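Local coordinates for protein rhodopsin (Rubrobacter xylanophilus, PDB 6KFQ) that is a thermostable retinal-binding microbial rhodopsin that pumps protons, probably on absorbing light, through a bundle of membrane-spanning helices, at residues 39-44 with 207-212; 47-52 with 203-208; 81-86 with 173-178. One frame throughout, in Å; residues are numbered along the deposited sequence.

Contact 1 (39-44 with 207-212); sequences ATITGI and LAKVGF. With RET (retinal), chain R; MPG ([(Z)-octadec-9-enyl] (2R)-2,3-bis(oxidanyl)propanoate), chain K.
Ile41 lays its CG2 methyl obliquely across the aliphatic stem of Lys209, with Ile41 CG2 to Lys209 CG at 3.6 Å and nearly the same reach to CD. That methyl stands opposite the backbone N about the first torsion, which turns it to the lysine. The stem beyond runs extended until chi4 (81°) bends it and delivers the nitrogen to the chromophore: Lys209 NZ is covalently joined to RET C15 at 1.4 Å, the retinylidene link of rhodopsins. Beside it, Thr42 CG2 meets Val210 CG2 at 3.8 Å, the two side chains crossing at about a right angle, while Thr42 OG1 is hydrogen-bonded to Thr17. No hydrogen bond joins the segments, so the contact is apolar. The lysine sits on a wider pi-type turn, evidenced by Phe212 N bonding to Leu207 O at 2.9 Å. Gly211 faces a lipid chain there, its CA 3.6 Å from C15 of MPG chain K. The axes of 39-44 and 207-212 come within 9.4 Å at 138°, broadly antiparallel; helix 2-23 adds Met13 and Phe20, and helix 70-90 adds Thr78, Leu81 and Leu82.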
loop_
_atom_site.group_PDB
_atom_site.type_symbol
_atom_site.label_atom_id
_atom_site.label_comp_id
_atom_site.label_asym_id
_atom_site.label_seq_id
_atom_site.Cartn_x
_atom_site.Cartn_y
_atom_site.Cartn_z
ATOM N N ALA A 39 2.910 10.616 -5.237
ATOM C CA ALA A 39 2.853 11.639 -4.197
ATOM C C ALA A 39 1.516 11.622 -3.460
ATOM O O ALA A 39 1.457 11.975 -2.277
ATOM C CB ALA A 39 3.112 13.019 -4.806
ATOM N N THR A 40 0.439 11.205 -4.137
ATOM C CA THR A 40 -0.852 11.061 -3.470
ATOM C C THR A 40 -0.843 9.886 -2.502
ATOM O O THR A 40 -1.469 9.945 -1.436
ATOM C CB THR A 40 -1.967 10.893 -4.505
ATOM O OG1 THR A 40 -2.142 12.116 -5.225
ATOM C CG2 THR A 40 -3.280 10.526 -3.835
ATOM N N ILE A 41 -0.141 8.808 -2.861
ATOM C CA ILE A 41 -0.012 7.663 -1.962
ATOM C C ILE A 41 0.604 8.101 -0.637
ATOM O O ILE A 41 0.056 7.838 0.440
ATOM C CB ILE A 41 0.813 6.550 -2.631
ATOM C CG1 ILE A 41 -0.004 5.896 -3.754
ATOM C CG2 ILE A 41 1.279 5.512 -1.600
ATOM C CD1 ILE A 41 0.808 5.009 -4.684
ATOM N N THR A 42 1.740 8.801 -0.697
ATOM C CA THR A 42 2.393 9.212 0.541
ATOM C C THR A 42 1.623 10.329 1.233
ATOM O O THR A 42 1.594 10.385 2.468
ATOM C CB THR A 42 3.836 9.636 0.270
ATOM O OG1 THR A 42 3.873 10.591 -0.801
ATOM C CG2 THR A 42 4.696 8.417 -0.080
ATOM N N GLY A 43 0.984 11.207 0.458
ATOM C CA GLY A 43 0.238 12.307 1.052
ATOM C C GLY A 43 -0.952 11.829 1.861
ATOM O O GLY A 43 -1.192 12.304 2.974
ATOM N N ILE A 44 -1.716 10.877 1.310
ATOM C CA ILE A 44 -2.825 10.289 2.056
ATOM C C ILE A 44 -2.307 9.598 3.310
ATOM O O ILE A 44 -2.885 9.728 4.395
ATOM C CB ILE A 44 -3.623 9.319 1.162
ATOM C CG1 ILE A 44 -4.452 10.091 0.132
ATOM C CG2 ILE A 44 -4.520 8.406 2.009
ATOM C CD1 ILE A 44 -5.607 10.862 0.745
ATOM N N LEU A 207 8.468 1.767 3.855
ATOM C CA LEU A 207 9.109 1.022 2.777
ATOM C C LEU A 207 8.157 0.828 1.602
ATOM O O LEU A 207 8.527 1.045 0.442
ATOM C CB LEU A 207 9.596 -0.329 3.301
ATOM C CG LEU A 207 10.686 -0.271 4.381
ATOM C CD1 LEU A 207 11.012 -1.694 4.846
ATOM C CD2 LEU A 207 11.948 0.445 3.856
ATOM N N ALA A 208 6.921 0.414 1.886
ATOM C CA ALA A 208 5.961 0.095 0.834
ATOM C C ALA A 208 5.451 1.320 0.088
ATOM O O ALA A 208 4.869 1.159 -0.997
ATOM C CB ALA A 208 4.778 -0.683 1.436
ATOM N N LYS A 209 5.673 2.531 0.622
ATOM C CA LYS A 209 5.202 3.764 -0.005
ATOM C C LYS A 209 6.349 4.695 -0.363
ATOM O O LYS A 209 6.482 5.070 -1.532
ATOM C CB LYS A 209 4.195 4.490 0.903
ATOM C CG LYS A 209 2.867 3.725 1.105
ATOM C CD LYS A 209 1.847 4.504 1.935
ATOM C CE LYS A 209 0.492 3.784 1.960
ATOM N NZ LYS A 209 0.449 2.682 2.960
ATOM N N VAL A 210 7.173 5.094 0.606
ATOM C CA VAL A 210 8.290 5.977 0.288
ATOM C C VAL A 210 9.405 5.207 -0.399
ATOM O O VAL A 210 9.988 5.689 -1.370
ATOM C CB VAL A 210 8.792 6.688 1.557
ATOM C CG1 VAL A 210 10.042 7.531 1.226
ATOM C CG2 VAL A 210 7.700 7.573 2.123
ATOM N N GLY A 211 9.719 4.002 0.083
ATOM C CA GLY A 211 10.721 3.196 -0.598
ATOM C C GLY A 211 10.289 2.833 -2.005
ATOM O O GLY A 211 11.032 3.029 -2.970
ATOM N N PHE A 212 9.077 2.284 -2.132
ATOM C CA PHE A 212 8.458 2.047 -3.433
ATOM C C PHE A 212 8.537 3.286 -4.319
ATOM O O PHE A 212 9.055 3.231 -5.441
ATOM C CB PHE A 212 7.006 1.599 -3.188
ATOM C CG PHE A 212 6.208 1.247 -4.424
ATOM C CD1 PHE A 212 5.627 2.239 -5.195
ATOM C CD2 PHE A 212 5.941 -0.083 -4.737
ATOM C CE1 PHE A 212 4.853 1.917 -6.302
ATOM C CE2 PHE A 212 5.145 -0.415 -5.838
ATOM C CZ PHE A 212 4.614 0.582 -6.618
HETATM C C1 RET R . -4.902 -7.139 6.706
HETATM C C2 RET R . -5.623 -8.028 7.729
HETATM C C3 RET R . -6.469 -9.133 7.132
HETATM C C4 RET R . -5.652 -10.011 6.204
HETATM C C5 RET R . -4.704 -9.244 5.308
HETATM C C6 RET R . -4.433 -7.937 5.473
HETATM C C7 RET R . -3.503 -7.277 4.567
HETATM C C8 RET R . -3.169 -5.964 4.442
HETATM C C9 RET R . -2.231 -5.340 3.536
HETATM C C10 RET R . -1.920 -4.044 3.725
HETATM C C11 RET R . -1.027 -3.232 2.951
HETATM C C12 RET R . -0.851 -1.948 3.248
HETATM C C13 RET R . -0.007 -1.000 2.557
HETATM C C14 RET R . -0.048 0.299 2.936
HETATM C C15 RET R . 0.673 1.402 2.367
HETATM C C16 RET R . -5.878 -6.027 6.296
HETATM C C17 RET R . -3.727 -6.511 7.480
HETATM C C18 RET R . -4.258 -10.054 4.121
HETATM C C19 RET R . -1.625 -6.169 2.440
HETATM C C20 RET R . 0.846 -1.504 1.428
HETATM C C15 MPG K . 14.069 1.930 -1.225
HETATM C C16 MPG K . 14.411 0.697 -0.426
HETATM C C17 MPG K . 13.255 -0.223 -0.154
HETATM C C18 MPG K . 13.632 -1.418 0.689
#

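Contact 2 (47-52 with 203-208); sequences IAYLVM and VLDLLA. With MPG ([(Z)-octadec-9-enyl] (2R)-2,3-bis(oxidanyl)propanoate), chain E; MPG ([(Z)-octadec-9-enyl] (2R)-2,3-bis(oxidanyl)propanoate), chain N.
Tyr49 reaches across to Asp205 and closes the contact with one short hydrogen bond, Tyr49 OH donating to Asp205 OD2 at 2.6 Å. The oxygen is approached on its anti side, with the donor 29° out of the carboxylate plane, and it lies at the edge of the phenol, near the plane of the ring. Ring and carboxylate are turned 81° against each other. Lying near the ring plane, Asp205 OD2 is also 3.3 Å from Tyr49 CE1. The phenol reaches this place with chi1 at -92°, swung well off the staggered position, and Met52 curls back so that its CE stands 4.1 Å above the centre of one ring face. Leu6 of helix 2-23 and Arg71 of helix 70-90 also touch the tyrosine, so the polar pair is buried among helices.

Away from this pair the two segments stand apart: even the nearest CA atoms, those of Tyr49 and Asp205, are 10.3 Å from each other, and the surface buried between the segments is just 86 Å². Residues of 47-52 turned from the pair meet lipid chains as well as protein. Ile47 CG1 lies 3.6 Å from C15 of MPG chain E, whose chain also runs past Leu50, and Ala48 CB is 3.6 Å from C15 of MPG chain N.

The second carboxylate oxygen, OD1, is hydrogen-bonded to a tyrosine hydroxyl of helix 158-184, so each oxygen has its own phenol. With its side chain about 4 Å from the retinal and one helical turn before Lys209, Asp205 is placed like the last-helix aspartate that, in bacteriorhodopsin-like pumps, two tyrosines hold as part of the complex counterion of the Schiff base.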
loop_
_atom_site.group_PDB
_atom_site.type_symbol
_atom_site.label_atom_id
_atom_site.label_comp_id
_atom_site.label_asym_id
_atom_site.label_seq_id
_atom_site.Cartn_x
_atom_site.Cartn_y
_atom_site.Cartn_z
ATOM N N ILE A 47 -1.546 12.126 5.971
ATOM C CA ILE A 47 -2.754 12.597 6.650
ATOM C C ILE A 47 -3.223 11.577 7.682
ATOM O O ILE A 47 -3.554 11.928 8.822
ATOM C CB ILE A 47 -3.858 12.909 5.623
ATOM C CG1 ILE A 47 -3.465 14.104 4.753
ATOM C CG2 ILE A 47 -5.185 13.177 6.323
ATOM C CD1 ILE A 47 -4.395 14.334 3.564
ATOM N N ALA A 48 -3.260 10.299 7.306
ATOM C CA ALA A 48 -3.686 9.277 8.258
ATOM C C ALA A 48 -2.779 9.251 9.478
ATOM O O ALA A 48 -3.258 9.192 10.619
ATOM C CB ALA A 48 -3.710 7.899 7.588
ATOM N N TYR A 49 -1.462 9.299 9.258
ATOM C CA TYR A 49 -0.530 9.273 10.380
ATOM C C TYR A 49 -0.670 10.508 11.257
ATOM O O TYR A 49 -0.537 10.417 12.481
ATOM C CB TYR A 49 0.903 9.111 9.869
ATOM C CG TYR A 49 1.305 7.657 9.813
ATOM C CD1 TYR A 49 1.244 6.936 8.623
ATOM C CD2 TYR A 49 1.708 6.987 10.965
ATOM C CE1 TYR A 49 1.601 5.590 8.580
ATOM C CE2 TYR A 49 2.062 5.644 10.931
ATOM C CZ TYR A 49 2.007 4.954 9.740
ATOM O OH TYR A 49 2.351 3.618 9.712
ATOM N N LEU A 50 -0.941 11.674 10.660
ATOM C CA LEU A 50 -1.162 12.867 11.475
ATOM C C LEU A 50 -2.412 12.714 12.327
ATOM O O LEU A 50 -2.412 13.061 13.516
ATOM C CB LEU A 50 -1.272 14.108 10.586
ATOM C CG LEU A 50 -1.345 15.473 11.272
ATOM C CD1 LEU A 50 -0.243 15.626 12.312
ATOM C CD2 LEU A 50 -1.267 16.585 10.232
ATOM N N VAL A 51 -3.489 12.193 11.731
ATOM C CA VAL A 51 -4.725 11.956 12.473
ATOM C C VAL A 51 -4.463 11.030 13.653
ATOM O O VAL A 51 -4.821 11.337 14.796
ATOM C CB VAL A 51 -5.813 11.397 11.538
ATOM C CG1 VAL A 51 -7.010 10.923 12.346
ATOM C CG2 VAL A 51 -6.245 12.463 10.541
ATOM N N MET A 52 -3.810 9.894 13.401
ATOM C CA MET A 52 -3.514 8.967 14.487
ATOM C C MET A 52 -2.530 9.565 15.489
ATOM O O MET A 52 -2.672 9.350 16.699
ATOM C CB MET A 52 -2.979 7.658 13.921
ATOM C CG MET A 52 -3.987 6.948 13.012
ATOM S SD MET A 52 -3.385 5.306 12.582
ATOM C CE MET A 52 -2.208 5.673 11.284
ATOM N N VAL A 203 7.190 0.881 9.819
ATOM C CA VAL A 203 8.328 0.519 8.979
ATOM C C VAL A 203 7.838 -0.006 7.638
ATOM O O VAL A 203 8.315 0.412 6.574
ATOM C CB VAL A 203 9.228 -0.512 9.683
ATOM C CG1 VAL A 203 10.340 -0.968 8.748
ATOM C CG2 VAL A 203 9.816 0.064 10.965
ATOM N N LEU A 204 6.860 -0.924 7.670
ATOM C CA LEU A 204 6.284 -1.434 6.434
ATOM C C LEU A 204 5.720 -0.307 5.578
ATOM O O LEU A 204 5.972 -0.247 4.368
ATOM C CB LEU A 204 5.186 -2.462 6.755
ATOM C CG LEU A 204 5.708 -3.755 7.383
ATOM C CD1 LEU A 204 4.529 -4.644 7.844
ATOM C CD2 LEU A 204 6.558 -4.497 6.364
ATOM N N ASP A 205 4.918 0.576 6.180
ATOM C CA ASP A 205 4.314 1.661 5.405
ATOM C C ASP A 205 5.371 2.517 4.717
ATOM O O ASP A 205 5.229 2.867 3.542
ATOM C CB ASP A 205 3.458 2.551 6.305
ATOM C CG ASP A 205 2.134 1.920 6.679
ATOM O OD1 ASP A 205 1.754 0.883 6.080
ATOM O OD2 ASP A 205 1.469 2.482 7.578
ATOM N N LEU A 206 6.431 2.880 5.434
ATOM C CA LEU A 206 7.438 3.752 4.838
ATOM C C LEU A 206 8.159 3.054 3.691
ATOM O O LEU A 206 8.415 3.665 2.647
ATOM C CB LEU A 206 8.425 4.213 5.910
ATOM C CG LEU A 206 7.848 5.256 6.864
ATOM C CD1 LEU A 206 8.760 5.442 8.055
ATOM C CD2 LEU A 206 7.648 6.585 6.142
ATOM N N LEU A 207 8.468 1.767 3.855
ATOM C CA LEU A 207 9.109 1.022 2.777
ATOM C C LEU A 207 8.157 0.828 1.602
ATOM O O LEU A 207 8.527 1.045 0.442
ATOM C CB LEU A 207 9.596 -0.329 3.301
ATOM C CG LEU A 207 10.686 -0.271 4.381
ATOM C CD1 LEU A 207 11.012 -1.694 4.846
ATOM C CD2 LEU A 207 11.948 0.445 3.856
ATOM N N ALA A 208 6.921 0.414 1.886
ATOM C CA ALA A 208 5.961 0.095 0.834
ATOM C C ALA A 208 5.451 1.320 0.088
ATOM O O ALA A 208 4.869 1.159 -0.997
ATOM C CB ALA A 208 4.778 -0.683 1.436
HETATM C C2 MPG E . -8.492 23.353 13.765
HETATM C C3 MPG E . -7.027 23.677 13.677
HETATM C C4 MPG E . -6.251 22.669 12.876
HETATM C C5 MPG E . -4.755 22.827 12.952
HETATM C C6 MPG E . -4.005 21.838 12.102
HETATM C C7 MPG E . -2.495 22.020 12.092
HETATM C C8 MPG E . -1.827 21.241 11.007
HETATM C C9 MPG E . -2.344 21.617 9.654
HETATM C C10 MPG E . -2.072 21.041 8.512
HETATM C C11 MPG E . -1.271 19.797 8.285
HETATM C C12 MPG E . -0.897 19.633 6.846
HETATM C C13 MPG E . -0.106 18.379 6.512
HETATM C C14 MPG E . -0.915 17.107 6.474
HETATM C C15 MPG E . -0.578 16.211 5.303
HETATM C C16 MPG E . -1.011 16.766 3.966
HETATM C C17 MPG E . -0.434 16.090 2.748
HETATM C C18 MPG E . 1.050 16.321 2.583
HETATM O O1 MPG E . -8.049 23.659 16.062
HETATM C C1 MPG E . -9.087 23.790 15.063
HETATM C CXD MPG E . -7.211 24.070 18.226
HETATM O O2 MPG E . -6.217 23.058 18.159
HETATM C C21 MPG E . -7.569 24.415 19.662
HETATM O O3 MPG E . -7.590 23.237 20.457
HETATM O O4 MPG E . -9.507 23.532 17.774
HETATM C CX3 MPG E . -8.402 23.731 17.339
HETATM C C13 MPG N . -8.633 8.758 7.956
HETATM C C14 MPG N . -7.621 9.773 7.490
HETATM C C15 MPG N . -6.777 9.317 6.326
HETATM C C16 MPG N . -7.466 9.365 4.984
HETATM C C17 MPG N . -7.677 10.759 4.448
HETATM C C18 MPG N . -8.394 10.798 3.121
#

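Contact 3 (81-86 with 173-178); sequences LLLLDL and VLWICY. With RET (retinal), chain R; MPG ([(Z)-octadec-9-enyl] (2R)-2,3-bis(oxidanyl)propanoate), chain F.
The hydroxyl of Tyr178, one turn beyond the Trp175 that meets Leu82 and Leu83, makes the shortest polar bond here: Tyr178 OH is hydrogen-bonded to Asp205 OD1 of helix 194-218. This bond fixes the far end of a phenol whose face is covered by the chromophore, with RET C11 3.5 Å above the plane and over the ring centre. Tyr178 CE2 comes within 3.4 Å of RET C12, and Trp75 adds an edge-to-face partner. A phenylalanine here could still cover the polyene, but would probably leave Asp205 OD1 without its hydroxyl mate and the ring less firmly fixed in its rotation.

Trp175 meets a different part of the ligand. RET C20 lies 3.2 Å above the indole plane, displaced toward the rim on the NE1 side, and RET C19 touches CB and CE3. The polyene thus offers its methyl-bearing edge to the tryptophan and its face to the tyrosine, an aromatic lining of the retinal pocket familiar from the bacteriorhodopsin family.

The same indole carries the whole contact with 81-86, its six-membered end pointing into a pair of leucines. Its CG lies opposite the carbonyl carbon about the first torsion (chi1 -72°), which sends the ring system across to helix 70-90. Leu82 CD1 comes at the edge, near the ring plane, 3.9 Å from Trp175 CZ2, and it also borders the retinal methyl C20. Leu83 CD2 approaches obliquely, 3.7 Å from Trp175 CH2. With the CA atoms of Leu82 and Trp175 11.1 Å apart, it is side-chain length that bridges the gap. Beyond the leucine pair, Asp108 of helix 98-120 touches both Leu83 and Trp175, while Phe138 of helix 124-153 packs on the indole.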
loop_
_atom_site.group_PDB
_atom_site.type_symbol
_atom_site.label_atom_id
_atom_site.label_comp_id
_atom_site.label_asym_id
_atom_site.label_seq_id
_atom_site.Cartn_x
_atom_site.Cartn_y
_atom_site.Cartn_z
ATOM N N LEU A 81 -3.953 2.501 -5.335
ATOM C CA LEU A 81 -3.066 3.385 -6.085
ATOM C C LEU A 81 -1.701 2.745 -6.299
ATOM O O LEU A 81 -1.084 2.929 -7.356
ATOM C CB LEU A 81 -2.920 4.733 -5.368
ATOM C CG LEU A 81 -4.120 5.680 -5.350
ATOM C CD1 LEU A 81 -3.861 6.873 -4.438
ATOM C CD2 LEU A 81 -4.432 6.166 -6.754
ATOM N N LEU A 82 -1.205 2.003 -5.308
ATOM C CA LEU A 82 0.040 1.262 -5.500
ATOM C C LEU A 82 -0.118 0.217 -6.600
ATOM O O LEU A 82 0.748 0.069 -7.468
ATOM C CB LEU A 82 0.469 0.594 -4.192
ATOM C CG LEU A 82 1.060 1.533 -3.131
ATOM C CD1 LEU A 82 1.081 0.839 -1.802
ATOM C CD2 LEU A 82 2.467 2.015 -3.513
ATOM N N LEU A 83 -1.220 -0.529 -6.570
ATOM C CA LEU A 83 -1.470 -1.481 -7.641
ATOM C C LEU A 83 -1.597 -0.767 -8.977
ATOM O O LEU A 83 -1.117 -1.264 -10.000
ATOM C CB LEU A 83 -2.730 -2.295 -7.327
ATOM C CG LEU A 83 -2.597 -3.078 -6.024
ATOM C CD1 LEU A 83 -3.921 -3.746 -5.668
ATOM C CD2 LEU A 83 -1.490 -4.113 -6.162
ATOM N N LEU A 84 -2.245 0.401 -8.989
ATOM C CA LEU A 84 -2.364 1.179 -10.216
ATOM C C LEU A 84 -0.993 1.555 -10.768
ATOM O O LEU A 84 -0.743 1.421 -11.970
ATOM C CB LEU A 84 -3.204 2.429 -9.962
ATOM C CG LEU A 84 -3.500 3.271 -11.206
ATOM C CD1 LEU A 84 -4.127 2.418 -12.315
ATOM C CD2 LEU A 84 -4.410 4.442 -10.846
ATOM N N ASP A 85 -0.099 2.057 -9.910
ATOM C CA ASP A 85 1.280 2.284 -10.342
ATOM C C ASP A 85 1.858 1.044 -11.022
ATOM O O ASP A 85 2.508 1.141 -12.070
ATOM C CB ASP A 85 2.158 2.670 -9.151
ATOM C CG ASP A 85 2.258 4.170 -8.942
ATOM O OD1 ASP A 85 1.910 4.943 -9.856
ATOM O OD2 ASP A 85 2.701 4.571 -7.844
ATOM N N LEU A 86 1.630 -0.135 -10.438
ATOM C CA LEU A 86 2.195 -1.345 -11.017
ATOM C C LEU A 86 1.527 -1.677 -12.343
ATOM O O LEU A 86 2.198 -2.104 -13.287
ATOM C CB LEU A 86 2.060 -2.519 -10.041
ATOM C CG LEU A 86 2.896 -2.495 -8.764
ATOM C CD1 LEU A 86 2.568 -3.701 -7.874
ATOM C CD2 LEU A 86 4.384 -2.437 -9.072
ATOM N N VAL A 173 6.789 -9.002 -1.037
ATOM C CA VAL A 173 7.456 -9.280 0.235
ATOM C C VAL A 173 6.847 -8.449 1.354
ATOM O O VAL A 173 6.514 -8.969 2.427
ATOM C CB VAL A 173 8.970 -9.034 0.115
ATOM C CG1 VAL A 173 9.620 -9.102 1.476
ATOM C CG2 VAL A 173 9.593 -10.065 -0.835
ATOM N N LEU A 174 6.712 -7.143 1.133
ATOM C CA LEU A 174 6.236 -6.267 2.200
ATOM C C LEU A 174 4.766 -6.519 2.507
ATOM O O LEU A 174 4.372 -6.553 3.677
ATOM C CB LEU A 174 6.461 -4.799 1.820
ATOM C CG LEU A 174 7.910 -4.308 1.778
ATOM C CD1 LEU A 174 7.931 -2.854 1.355
ATOM C CD2 LEU A 174 8.593 -4.462 3.130
ATOM N N TRP A 175 3.938 -6.710 1.475
ATOM C CA TRP A 175 2.510 -6.843 1.740
ATOM C C TRP A 175 2.205 -8.115 2.511
ATOM O O TRP A 175 1.273 -8.139 3.313
ATOM C CB TRP A 175 1.703 -6.813 0.444
ATOM C CG TRP A 175 1.613 -5.451 -0.219
ATOM C CD1 TRP A 175 2.570 -4.469 -0.221
ATOM C CD2 TRP A 175 0.505 -4.933 -0.976
ATOM N NE1 TRP A 175 2.125 -3.375 -0.938
ATOM C CE2 TRP A 175 0.868 -3.639 -1.419
ATOM C CE3 TRP A 175 -0.752 -5.439 -1.327
ATOM C CZ2 TRP A 175 0.013 -2.846 -2.188
ATOM C CZ3 TRP A 175 -1.598 -4.656 -2.088
ATOM C CH2 TRP A 175 -1.218 -3.373 -2.509
ATOM N N ILE A 176 2.964 -9.183 2.270
ATOM C CA ILE A 176 2.788 -10.408 3.040
ATOM C C ILE A 176 3.040 -10.161 4.526
ATOM O O ILE A 176 2.431 -10.808 5.387
ATOM C CB ILE A 176 3.692 -11.502 2.453
ATOM C CG1 ILE A 176 3.096 -11.999 1.131
ATOM C CG2 ILE A 176 3.869 -12.654 3.428
ATOM C CD1 ILE A 176 4.017 -12.890 0.374
ATOM N N CYS A 177 3.894 -9.188 4.861
ATOM C CA CYS A 177 4.156 -8.931 6.276
ATOM C C CYS A 177 2.947 -8.346 7.004
ATOM O O CYS A 177 2.840 -8.502 8.227
ATOM C CB CYS A 177 5.354 -7.988 6.432
ATOM S SG CYS A 177 6.902 -8.732 5.864
ATOM N N TYR A 178 2.044 -7.659 6.296
ATOM C CA TYR A 178 0.967 -6.951 6.990
ATOM C C TYR A 178 0.024 -7.892 7.722
ATOM O O TYR A 178 -0.259 -7.639 8.905
ATOM C CB TYR A 178 0.184 -6.055 6.024
ATOM C CG TYR A 178 0.871 -4.752 5.691
ATOM C CD1 TYR A 178 1.884 -4.711 4.750
ATOM C CD2 TYR A 178 0.486 -3.558 6.305
ATOM C CE1 TYR A 178 2.509 -3.515 4.425
ATOM C CE2 TYR A 178 1.103 -2.358 5.987
ATOM C CZ TYR A 178 2.114 -2.343 5.053
ATOM O OH TYR A 178 2.738 -1.152 4.732
HETATM C C1 RET R . -4.902 -7.139 6.706
HETATM C C2 RET R . -5.623 -8.028 7.729
HETATM C C3 RET R . -6.469 -9.133 7.132
HETATM C C4 RET R . -5.652 -10.011 6.204
HETATM C C5 RET R . -4.704 -9.244 5.308
HETATM C C6 RET R . -4.433 -7.937 5.473
HETATM C C7 RET R . -3.503 -7.277 4.567
HETATM C C8 RET R . -3.169 -5.964 4.442
HETATM C C9 RET R . -2.231 -5.340 3.536
HETATM C C10 RET R . -1.920 -4.044 3.725
HETATM C C11 RET R . -1.027 -3.232 2.951
HETATM C C12 RET R . -0.851 -1.948 3.248
HETATM C C13 RET R . -0.007 -1.000 2.557
HETATM C C14 RET R . -0.048 0.299 2.936
HETATM C C15 RET R . 0.673 1.402 2.367
HETATM C C16 RET R . -5.878 -6.027 6.296
HETATM C C17 RET R . -3.727 -6.511 7.480
HETATM C C18 RET R . -4.258 -10.054 4.121
HETATM C C19 RET R . -1.625 -6.169 2.440
HETATM C C20 RET R . 0.846 -1.504 1.428
HETATM C C4 MPG F . 7.107 -14.213 -10.196
HETATM C C5 MPG F . 8.075 -13.659 -9.178
HETATM C C6 MPG F . 7.614 -13.798 -7.747
HETATM C C7 MPG F . 8.558 -13.191 -6.715
HETATM C C8 MPG F . 8.155 -13.464 -5.298
HETATM C C9 MPG F . 9.044 -12.834 -4.271
HETATM C C10 MPG F . 8.951 -13.078 -2.988
HETATM C C11 MPG F . 7.964 -14.040 -2.404
HETATM C C12 MPG F . 8.211 -14.376 -0.966
HETATM C C13 MPG F . 7.870 -13.281 0.031
HETATM C C14 MPG F . 8.150 -13.682 1.460
HETATM C C15 MPG F . 7.673 -12.715 2.519
HETATM C C16 MPG F . 7.988 -13.176 3.921
HETATM C C17 MPG F . 7.405 -12.373 5.052
HETATM C C18 MPG F . 7.728 -12.940 6.415
#

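All three contacts are buried, contact 3 nearest the centre of the chain (about 5 Å, against 8 and 10 Å for contacts 1 and 2, between centres), and they differ in chemistry. Contacts 1 and 2 join the same two helices, 32-53 and 194-218, at successive levels: close apolar packing around the retinal-bearing lysine in contact 1, a single polar bridge over a wide gap in contact 2. Contact 3 uses another pair, 70-90 and 158-184, and is purely hydrocarbon and aromatic between its segments. Asp205 ties contacts 2 and 3 together, and Leu82 borders Phe212 of contact 1. Lipid chains touch segments of every contact; retinal touches all three, covalently bound in contact 1.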